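Local coordinates for rhusiopathiae surface protein B (Erysipelothrix rhusiopathiae, PDB 3V10), which probably binds collagen through its collagen-binding region, the part crystallised here, as a cell-wall-anchored surface adhesin of the bacterium, at residues A[59-64]-A[149-154]. Sequence-based numbering, arbitrary orientation.
Sequences DEVSLR and ITISQP
Gln153, Val61 and Ile151 carry this buried contact between two strands that share no backbone bonds and belong to different sheets. The amide of Gln153 reaches over Val61 to the carboxylate of Glu60: NE2 gives a somewhat bent hydrogen bond of 3.0 Å to Glu60 OE1. The nitrogen comes to OE1 from above the carboxylate plane, the oxygen is itself tilted off the amide plane, and the two flat groups stand 81° apart. Asn123 OD1 accepts a second bond from the same NE2, and Glu60 OE1 also forms a salt bridge with Lys131, so both polar atoms are held from two sources and the amide's orientation is probably well fixed. Next to the amide, Val61 puts one methyl to each partner. CG2 lies 3.5 Å from Gln153 NE2. A chi1 of -178° turns CG1 away from the backbone N and out to Ile151, whose CD1 it meets tip to tip at 3.6 Å. Ile151 CD1 also touches Leu63 CD1 at 3.8 Å, the two side chains passing alongside one another and pointing opposite ways. Leu63 CD2 and Ile149 CD1 extend the apolar seam more loosely, at 4.4 Å. A small three-stranded sheet thus packs on strand 61-65 of the larger mixed sheet, consistent with the DEv-IgG fold. The short strand axes run 125° apart and approach to 10.0 Å. Strand 61-65 pairs antiparallel with strand 112-123, whose Tyr121 touches Leu63 and Ile151; strand 150-153 lies between strands 20-21 and 131-134, and Ala133 of the latter packs against Val61 and Gln153.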
# COMPACT_ATOMS: atom_id res chain seq x y z
N ASP A 59 -15.89 -9.08 12.73
CA ASP A 59 -16.68 -7.88 12.99
C ASP A 59 -15.92 -6.57 13.09
O ASP A 59 -16.52 -5.50 12.99
CB ASP A 59 -17.53 -8.08 14.26
CG ASP A 59 -18.82 -8.83 13.98
OD1 ASP A 59 -18.76 -9.89 13.32
OD2 ASP A 59 -19.89 -8.36 14.42
N GLU A 60 -14.61 -6.63 13.26
CA GLU A 60 -13.80 -5.41 13.37
C GLU A 60 -12.73 -5.26 12.30
O GLU A 60 -12.32 -4.14 11.98
CB GLU A 60 -13.13 -5.35 14.75
CG GLU A 60 -14.10 -5.47 15.92
CD GLU A 60 -13.42 -5.35 17.27
OE1 GLU A 60 -12.30 -5.88 17.43
OE2 GLU A 60 -14.02 -4.73 18.17
N VAL A 61 -12.28 -6.37 11.74
CA VAL A 61 -11.23 -6.34 10.71
C VAL A 61 -11.68 -7.02 9.42
O VAL A 61 -12.11 -8.17 9.42
CB VAL A 61 -9.95 -7.04 11.22
CG1 VAL A 61 -8.84 -6.95 10.17
CG2 VAL A 61 -9.50 -6.40 12.51
N SER A 62 -11.57 -6.30 8.30
CA SER A 62 -11.93 -6.84 7.00
C SER A 62 -10.83 -6.56 5.99
O SER A 62 -10.29 -5.46 5.94
CB SER A 62 -13.25 -6.21 6.50
OG SER A 62 -14.36 -6.67 7.26
N LEU A 63 -10.49 -7.58 5.20
CA LEU A 63 -9.48 -7.42 4.17
C LEU A 63 -10.24 -7.17 2.88
O LEU A 63 -11.29 -7.77 2.65
CB LEU A 63 -8.62 -8.67 4.03
CG LEU A 63 -7.40 -8.73 4.94
CD1 LEU A 63 -7.85 -8.79 6.39
CD2 LEU A 63 -6.56 -9.96 4.59
N ARG A 64 -9.72 -6.28 2.04
CA ARG A 64 -10.37 -5.96 0.78
C ARG A 64 -9.35 -5.58 -0.28
O ARG A 64 -8.18 -5.31 0.03
CB ARG A 64 -11.37 -4.81 0.98
CG ARG A 64 -10.73 -3.46 1.28
CD ARG A 64 -11.76 -2.35 1.21
NE ARG A 64 -11.15 -1.02 1.18
CZ ARG A 64 -10.44 -0.50 2.17
NH1 ARG A 64 -9.92 0.71 2.05
NH2 ARG A 64 -10.26 -1.18 3.29
N ILE A 149 -3.67 -15.87 9.62
CA ILE A 149 -3.32 -14.47 9.43
C ILE A 149 -3.61 -13.84 10.79
O ILE A 149 -4.71 -13.97 11.32
CB ILE A 149 -4.19 -13.79 8.35
CG1 ILE A 149 -3.77 -14.28 6.96
CG2 ILE A 149 -4.08 -12.27 8.46
CD1 ILE A 149 -4.53 -13.63 5.81
N THR A 150 -2.59 -13.20 11.35
CA THR A 150 -2.71 -12.54 12.64
C THR A 150 -2.50 -11.05 12.44
O THR A 150 -1.47 -10.63 11.92
CB THR A 150 -1.66 -13.07 13.65
OG1 THR A 150 -0.34 -12.79 13.16
CG2 THR A 150 -1.81 -14.57 13.82
N ILE A 151 -3.49 -10.26 12.84
CA ILE A 151 -3.44 -8.82 12.68
C ILE A 151 -3.51 -8.11 14.03
O ILE A 151 -4.40 -8.37 14.83
CB ILE A 151 -4.61 -8.31 11.81
CG1 ILE A 151 -4.48 -8.86 10.39
CG2 ILE A 151 -4.62 -6.78 11.79
CD1 ILE A 151 -5.67 -8.56 9.50
N SER A 152 -2.56 -7.21 14.25
CA SER A 152 -2.52 -6.47 15.50
C SER A 152 -3.53 -5.33 15.51
O SER A 152 -3.59 -4.52 14.57
CB SER A 152 -1.13 -5.89 15.73
OG SER A 152 -1.15 -4.97 16.81
N GLN A 153 -4.32 -5.27 16.57
CA GLN A 153 -5.30 -4.21 16.76
C GLN A 153 -4.80 -3.44 17.96
O GLN A 153 -5.14 -3.75 19.10
CB GLN A 153 -6.67 -4.80 17.05
CG GLN A 153 -7.31 -5.49 15.87
CD GLN A 153 -8.62 -6.15 16.23
OE1 GLN A 153 -8.64 -7.22 16.84
NE2 GLN A 153 -9.73 -5.50 15.89
N PRO A 154 -3.97 -2.41 17.73
CA PRO A 154 -3.41 -1.59 18.81
C PRO A 154 -4.45 -0.89 19.67
O PRO A 154 -5.46 -0.40 19.17
CB PRO A 154 -2.51 -0.61 18.06
CG PRO A 154 -3.25 -0.41 16.77
CD PRO A 154 -3.63 -1.84 16.41